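Local atomic coordinates of Arf-GAP with coiled-coil, ANK repeat and PH domain-containing protein 2 (Homo sapiens, PDB entry 6IF3), a protein that stimulates GTP hydrolysis by the small GTPase ARF6 and needs its ankyrin repeats, the part of the protein present here, to interact with RAB35. Residues K21-P24 with K25-E28; L49-A52 with V53-G56; Q77-G80 with P81-A85; Q93-L96 with F97-G101. All blocks are in the same frame, centred on the assembly; numbering follows the deposited sequence.

Contact 1: K21-P24 with K25-E28; sequences KNLP and KMAE
The Lys25 chain crosses the amide of Asn22 at a slant at the start of helix 23-31, where Asn22 is the N-cap residue. With CG of Asn22 anti to its own backbone N (chi1 -167°), the amide is swung over the first turn, and OD1 accepts the backbone N of Lys25 at 3.1 Å. That donor sits well above the carbonyl plane, 57° out of it, although its N-H points fairly straight at the oxygen (158°). From here the lysine chain runs outward, extended beyond CG. Its CB is still beside Asn22 OD1, at 3.6 Å; its CG, CD and CE then pass Asn22 ND2 in turn, each at 3.3 Å. The tip NZ has drawn off to 4.0 Å from Asn22 ND2, so the amide nitrogen meets the aliphatic chain more closely than the charge.

On the inner side of the turn, Met26 N donates to Asn22 O at 3.0 Å, and CG of Met26 lies 3.2 Å from the same oxygen. The thioether beyond it is bent, and SD meets CD1 of Leu23 at 4.0 Å. The Schellman end of helix 10-19 at Lys21 is followed directly by this N-cap, a tight turn between paired helices consistent with an ankyrin-type helix-turn-helix. Chemically the turn is divided: on the exposed side an amide cap supplies an acceptor to a first-turn N-H, while on the inner side the Met26 thioether, buried between helices 10-19 and 58-66, touches a leucine methyl.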
# COMPACT_ATOMS: atom_id res chain seq x y z
N LYS A 21 18.28 13.44 20.86
CA LYS A 21 17.14 12.85 21.60
C LYS A 21 17.01 13.43 22.99
O LYS A 21 16.55 12.75 23.90
CB LYS A 21 17.27 11.31 21.70
CG LYS A 21 17.64 10.65 20.40
CD LYS A 21 17.68 9.11 20.54
CE LYS A 21 18.96 8.59 21.21
NZ LYS A 21 19.01 7.11 21.09
N ASN A 22 17.41 14.69 23.14
CA ASN A 22 17.49 15.33 24.45
C ASN A 22 16.37 16.34 24.63
O ASN A 22 16.56 17.54 24.36
CB ASN A 22 18.85 16.02 24.62
CG ASN A 22 19.13 16.44 26.06
OD1 ASN A 22 18.21 16.76 26.84
ND2 ASN A 22 20.41 16.42 26.42
N LEU A 23 15.21 15.88 25.09
CA LEU A 23 14.04 16.75 25.13
C LEU A 23 14.19 17.91 26.13
O LEU A 23 13.75 19.01 25.83
CB LEU A 23 12.76 15.95 25.42
CG LEU A 23 12.10 15.37 24.15
CD1 LEU A 23 13.05 14.45 23.37
CD2 LEU A 23 10.83 14.62 24.51
N PRO A 24 14.85 17.69 27.28
CA PRO A 24 15.07 18.85 28.16
C PRO A 24 15.90 19.95 27.52
O PRO A 24 15.56 21.14 27.70
CB PRO A 24 15.79 18.23 29.36
CG PRO A 24 15.18 16.85 29.46
CD PRO A 24 15.10 16.42 27.99
N LYS A 25 16.93 19.59 26.77
CA LYS A 25 17.74 20.63 26.15
C LYS A 25 16.95 21.28 25.02
O LYS A 25 17.10 22.48 24.74
CB LYS A 25 19.07 20.07 25.64
CG LYS A 25 20.09 19.74 26.73
CD LYS A 25 21.47 19.55 26.09
CE LYS A 25 22.47 18.93 27.03
NZ LYS A 25 23.74 18.66 26.28
N MET A 26 16.12 20.51 24.32
CA MET A 26 15.25 21.07 23.28
C MET A 26 14.32 22.11 23.89
O MET A 26 14.17 23.20 23.36
CB MET A 26 14.44 19.96 22.59
CG MET A 26 15.35 19.02 21.81
SD MET A 26 14.49 17.54 21.29
CE MET A 26 13.39 18.22 20.07
N ALA A 27 13.69 21.74 25.00
CA ALA A 27 12.75 22.60 25.71
C ALA A 27 13.45 23.86 26.18
O ALA A 27 12.88 24.96 26.11
CB ALA A 27 12.13 21.85 26.88
N GLU A 28 14.68 23.71 26.65
CA GLU A 28 15.43 24.87 27.15
C GLU A 28 15.70 25.85 26.00
O GLU A 28 15.58 27.08 26.17
CB GLU A 28 16.73 24.41 27.79
CG GLU A 28 17.63 25.53 28.25
CD GLU A 28 18.93 24.99 28.80
OE1 GLU A 28 19.88 24.82 28.01
OE2 GLU A 28 18.99 24.73 30.01

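Contact 2: L49-A52 with V53-G56; sequences LIQA and VLGG
Val53 stands one turn beyond Leu49 on helix 48-55, in ankyrin repeat 1 (ANK 1), and its N donates to Leu49 O at 3.0 Å. Its CG2, anti to the carbonyl carbon, is thereby laid back along the preceding turn, 3.4 Å from that same Leu49 O. The buried valine faces helices 81-88 and 91-99, packing on His84, Gln93 and Phe97.

Leu54 follows with a nearly straight bond, its N-H directed at Ile50 O (171°). Its CG rests 3.4 Å from Ile50 O, and its CD1 reaches two side chains of the previous turn: CG2 of Ile50 at 4.3 Å, and NE2 of Gln51 at 3.7 Å. Gln51, bent at chi2 (-63°), brings that amide nitrogen back across the leucine methyl; both side chains also touch Tyr19 of helix 10-19.

Gly55 N donates to Gln51 O at 2.9 Å, and a side chain at Gly55 would start close to that oxygen. Its own carbonyl accepts from NH1 of Arg174, the C-terminal residue.

Gly56 then leaves the helix with positive phi (87°). Its N makes only a weak bond to Ala52 O and a shorter one, 3.0 Å, to Val53 O, so the last turn tightens as it ends. A side chain at this backbone geometry would collide with the carbonyl oxygen of Gly55, so a residue without one suits the position. The chemistry changes along the helix accordingly: regular bonds and branched apolar groups in its body, bare backbone at its end, where the chain must turn toward helix 58-66.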
# COMPACT_ATOMS: atom_id res chain seq x y z
N LEU A 49 13.67 19.33 12.93
CA LEU A 49 12.89 18.12 12.68
C LEU A 49 13.68 17.20 11.79
O LEU A 49 13.63 15.97 11.99
CB LEU A 49 11.53 18.46 12.11
CG LEU A 49 10.58 17.29 11.86
CD1 LEU A 49 10.40 16.46 13.15
CD2 LEU A 49 9.22 17.84 11.39
N ILE A 50 14.44 17.74 10.84
CA ILE A 50 15.30 16.86 10.06
C ILE A 50 16.38 16.23 10.97
O ILE A 50 16.68 15.04 10.82
CB ILE A 50 15.93 17.61 8.85
CG1 ILE A 50 14.85 17.84 7.79
CG2 ILE A 50 17.11 16.86 8.30
CD1 ILE A 50 15.29 18.79 6.69
N GLN A 51 16.94 16.98 11.92
CA GLN A 51 17.88 16.38 12.86
C GLN A 51 17.24 15.28 13.69
O GLN A 51 17.89 14.29 14.02
CB GLN A 51 18.48 17.45 13.79
CG GLN A 51 19.47 18.37 12.99
CD GLN A 51 20.65 17.59 12.45
OE1 GLN A 51 21.31 16.86 13.18
NE2 GLN A 51 20.92 17.74 11.17
N ALA A 52 15.96 15.46 14.04
CA ALA A 52 15.24 14.44 14.83
C ALA A 52 15.10 13.16 14.03
O ALA A 52 15.26 12.05 14.56
CB ALA A 52 13.88 14.94 15.24
N VAL A 53 14.87 13.32 12.73
CA VAL A 53 14.76 12.15 11.84
C VAL A 53 16.11 11.43 11.79
O VAL A 53 16.20 10.20 12.04
CB VAL A 53 14.33 12.58 10.43
CG1 VAL A 53 14.52 11.39 9.44
CG2 VAL A 53 12.87 13.06 10.46
N LEU A 54 17.17 12.17 11.52
CA LEU A 54 18.51 11.58 11.43
C LEU A 54 18.93 10.88 12.72
O LEU A 54 19.66 9.86 12.68
CB LEU A 54 19.54 12.64 11.08
CG LEU A 54 19.40 13.35 9.71
CD1 LEU A 54 20.44 14.44 9.57
CD2 LEU A 54 19.52 12.38 8.56
N GLY A 55 18.51 11.44 13.87
CA GLY A 55 18.85 10.88 15.18
C GLY A 55 18.11 9.59 15.50
O GLY A 55 18.50 8.83 16.39
N GLY A 56 17.03 9.37 14.76
CA GLY A 56 16.26 8.14 14.85
C GLY A 56 15.14 8.02 15.87
O GLY A 56 14.47 7.00 15.93

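Contact 3: Q77-G80 with P81-A85; sequences QGRG and PLHHA
Gly80, Pro81, Leu82 and His83 form the ankyrin TPLH element that starts the first helix of ankyrin repeat 2 (ANK 2), with glycine where the consensus has threonine; Arg79, just before it, lies against His83. Gly80 occupies the N-cap without a side chain to offer. A water takes part of that role, accepting from His83 N at 2.8 Å and, weakly, from Gly80 N at 3.3 Å. Gly80 O in turn receives His84 N at 3.2 Å in a straight bond (167°).

The ring of His83 is carried back toward the loop by chi1 of 168°, CG being anti to the backbone N. CG of Arg79 lies over its centre, a CH-pi contact of 3.5 Å to the centroid of the His83 ring, and CD of Arg79 follows over the same face, 3.3 Å from His83 NE2. Guanidinium and ring planes differ by 19°, and the Arg79 NE makes a salt bridge to Asp108.

His84 stands beside His83, and its NE2 approaches the root of the arginine stem, 3.5 Å from Arg79 CB, roughly at right angles to the His83 contact; its CD2 is 3.2 Å from Gly80 O. An alanine in place of His83 would remove the face under the Arg79 methylenes, and the arginine chain would probably be less firmly steered toward Asp108. His84 NE2 is hydrogen-bonded to Asp75, whose other oxygen accepts from Arg79 N. The two imidazoles thus serve differently: one offers its pi face to an arginine stem, the other partners an aspartate that would probably stabilise positive charge on its ring.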
# COMPACT_ATOMS: atom_id res chain seq x y z
N GLN A 77 18.21 21.07 -0.49
CA GLN A 77 18.08 20.11 -1.58
C GLN A 77 16.62 19.75 -1.84
O GLN A 77 16.32 18.86 -2.65
CB GLN A 77 18.88 18.83 -1.27
CG GLN A 77 20.40 19.01 -1.50
CD GLN A 77 21.11 19.67 -0.34
OE1 GLN A 77 20.69 19.53 0.82
NE2 GLN A 77 22.20 20.41 -0.63
N GLY A 78 15.72 20.45 -1.14
CA GLY A 78 14.28 20.27 -1.29
C GLY A 78 13.72 19.05 -0.57
O GLY A 78 12.59 18.60 -0.89
N ARG A 79 14.47 18.53 0.39
CA ARG A 79 14.10 17.29 1.08
C ARG A 79 13.53 17.60 2.45
O ARG A 79 14.25 18.20 3.27
CB ARG A 79 15.32 16.38 1.23
CG ARG A 79 15.91 15.96 -0.12
CD ARG A 79 17.32 15.43 0.02
NE ARG A 79 17.78 14.92 -1.27
CZ ARG A 79 19.04 14.84 -1.66
NH1 ARG A 79 20.01 15.26 -0.85
NH2 ARG A 79 19.34 14.34 -2.86
N GLY A 80 12.30 17.18 2.73
CA GLY A 80 11.68 17.36 4.03
C GLY A 80 11.86 16.15 4.92
O GLY A 80 12.54 15.21 4.57
N PRO A 81 11.29 16.20 6.13
CA PRO A 81 11.37 15.13 7.13
C PRO A 81 10.91 13.80 6.54
O PRO A 81 11.58 12.78 6.78
CB PRO A 81 10.44 15.63 8.23
CG PRO A 81 10.60 17.16 8.17
CD PRO A 81 10.68 17.43 6.68
N LEU A 82 9.82 13.77 5.80
CA LEU A 82 9.37 12.50 5.27
C LEU A 82 10.36 11.90 4.26
O LEU A 82 10.59 10.70 4.28
CB LEU A 82 7.99 12.66 4.62
CG LEU A 82 7.38 11.40 3.98
CD1 LEU A 82 7.24 10.22 4.93
CD2 LEU A 82 6.02 11.75 3.31
N HIS A 83 10.94 12.71 3.39
CA HIS A 83 11.99 12.24 2.47
C HIS A 83 13.12 11.57 3.25
O HIS A 83 13.53 10.45 2.96
CB HIS A 83 12.60 13.40 1.64
CG HIS A 83 13.87 13.01 0.91
ND1 HIS A 83 13.91 12.73 -0.43
CD2 HIS A 83 15.14 12.86 1.36
CE1 HIS A 83 15.15 12.42 -0.79
NE2 HIS A 83 15.92 12.49 0.29
N HIS A 84 13.64 12.26 4.25
CA HIS A 84 14.76 11.71 4.99
C HIS A 84 14.42 10.46 5.77
O HIS A 84 15.24 9.53 5.83
CB HIS A 84 15.32 12.79 5.96
CG HIS A 84 16.05 13.89 5.26
ND1 HIS A 84 17.27 13.69 4.62
CD2 HIS A 84 15.74 15.20 5.08
CE1 HIS A 84 17.67 14.84 4.10
NE2 HIS A 84 16.77 15.76 4.36
N ALA A 85 13.22 10.41 6.36
CA ALA A 85 12.82 9.21 7.09
C ALA A 85 12.69 8.02 6.15
O ALA A 85 13.03 6.88 6.50
CB ALA A 85 11.53 9.44 7.81
O HOH W 1 9.72 15.11 2.46

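Contact 4: Q93-L96 with F97-G101; sequences QVCL and FLKRG
Phe97 folds its ring back under Gln93, and this is the tight side of helix 91-99. Gln93 O accepts Phe97 N at 3.0 Å and at the same time stands over one face of the ring, offset toward the rim, 3.2 Å from Phe97 CD2. The chi1 of Phe97 (-66°) brings the ring there, with CG beside the backbone N. At its flank, CE1 of Phe97 meets CD2 of Leu96 at 4.2 Å. A further apolar pair, Val94 and Leu98, run abreast toward helix 124-141, with CG1 of Val94 3.7 Å from CD1 of Leu98.

In ankyrin repeat 2 (ANK 2) this helix follows helix 81-88 in the helix-turn-helix of the ankyrin fold, and Phe97 is wedged between Pro81 of that helix, Leu49 and Val53 of helix 48-55, and Cys61 of helix 58-66. An alanine here would strip the ring from these partners and would probably leave a gap where the two repeats meet. The helix then ends in a Schellman motif with Gly101, of positive phi (83°), as its C-prime residue: Gly101 N donates to Leu98 O at 3.2 Å, and the backbone N of the next residue to Phe97 O.

Toward solvent the contacts thin out. Lys99, bent at chi3 and chi4, passes SG of Cys95 with its CD at 4.0 Å before its ammonium end departs from the helix. Arg100 N holds Leu96 O only weakly. Its chain curls back, bent at chi2 and chi3, so that Leu96 CD1 lies over one face of the guanidinium, 3.4 Å from NH1 of Arg100, a methyl touching an otherwise exposed charged group.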
# COMPACT_ATOMS: atom_id res chain seq x y z
N GLN A 93 8.78 6.81 11.98
CA GLN A 93 8.72 8.23 11.65
C GLN A 93 7.90 8.48 10.40
O GLN A 93 7.17 9.46 10.33
CB GLN A 93 10.13 8.82 11.48
CG GLN A 93 10.92 8.85 12.78
CD GLN A 93 12.37 9.26 12.56
OE1 GLN A 93 12.85 9.32 11.42
NE2 GLN A 93 13.08 9.56 13.65
N VAL A 94 7.99 7.59 9.40
CA VAL A 94 7.14 7.71 8.20
C VAL A 94 5.65 7.67 8.61
O VAL A 94 4.83 8.48 8.18
CB VAL A 94 7.47 6.60 7.17
CG1 VAL A 94 6.39 6.51 6.06
CG2 VAL A 94 8.85 6.87 6.55
N CYS A 95 5.29 6.73 9.47
CA CYS A 95 3.92 6.60 9.90
C CYS A 95 3.43 7.88 10.62
O CYS A 95 2.36 8.39 10.32
CB CYS A 95 3.76 5.39 10.81
SG CYS A 95 2.08 5.01 11.20
N LEU A 96 4.25 8.38 11.54
CA LEU A 96 3.92 9.61 12.27
C LEU A 96 3.70 10.80 11.32
O LEU A 96 2.69 11.49 11.38
CB LEU A 96 5.04 9.92 13.25
CG LEU A 96 4.89 11.31 13.90
CD1 LEU A 96 3.75 11.37 14.88
CD2 LEU A 96 6.23 11.69 14.55
N PHE A 97 4.64 10.98 10.41
CA PHE A 97 4.54 12.11 9.48
C PHE A 97 3.32 11.98 8.59
O PHE A 97 2.65 12.98 8.35
CB PHE A 97 5.82 12.23 8.63
CG PHE A 97 7.03 12.59 9.43
CD1 PHE A 97 6.93 13.31 10.62
CD2 PHE A 97 8.30 12.20 9.01
CE1 PHE A 97 8.07 13.63 11.37
CE2 PHE A 97 9.44 12.50 9.74
CZ PHE A 97 9.34 13.21 10.92
N LEU A 98 3.02 10.78 8.10
CA LEU A 98 1.84 10.60 7.27
C LEU A 98 0.57 10.97 8.07
O LEU A 98 -0.32 11.65 7.55
CB LEU A 98 1.78 9.16 6.73
CG LEU A 98 2.86 8.87 5.68
CD1 LEU A 98 2.83 7.38 5.32
CD2 LEU A 98 2.60 9.70 4.40
N LYS A 99 0.48 10.54 9.34
CA LYS A 99 -0.70 10.84 10.15
C LYS A 99 -0.78 12.31 10.53
O LYS A 99 -1.85 12.82 10.86
CB LYS A 99 -0.70 9.99 11.42
CG LYS A 99 -1.07 8.56 11.12
CD LYS A 99 -0.76 7.62 12.27
CE LYS A 99 -1.56 7.95 13.52
NZ LYS A 99 -3.05 7.81 13.40
N ARG A 100 0.36 13.00 10.44
CA ARG A 100 0.38 14.42 10.76
C ARG A 100 0.30 15.32 9.54
O ARG A 100 0.63 16.51 9.61
CB ARG A 100 1.63 14.76 11.58
CG ARG A 100 1.60 14.19 12.98
CD ARG A 100 0.30 14.56 13.70
NE ARG A 100 -0.30 13.39 14.33
CZ ARG A 100 0.17 12.81 15.42
NH1 ARG A 100 1.23 13.31 16.03
NH2 ARG A 100 -0.43 11.73 15.91
N GLY A 101 -0.13 14.77 8.41
CA GLY A 101 -0.40 15.55 7.20
C GLY A 101 0.79 15.90 6.31
O GLY A 101 0.73 16.81 5.48

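Overall arrangement
Contact 1 lies at the surface, its centre about 18 Å from the chain centre; the centres of contacts 2, 3 and 4 lie within about 8 Å, contacts 2 and 4 buried, contact 3 partly so. Contacts 3 and 4 hold consecutive helices of one repeat, 81-88 and 91-99, and contact 2 packs helix 48-55 against them, Val53 touching both, its CG2 3.5 Å from CE2 of Phe97. An asparagine amide caps contact 1; in contact 3 a water accepts a first-turn N-H beside a glycine N-cap. Contacts 2 and 4 end at positive-phi glycines. Contact 1 pairs an exposed polar cap and lysine with one buried methionine; polar groups dominate contact 3, apolar ones contacts 2 and 4.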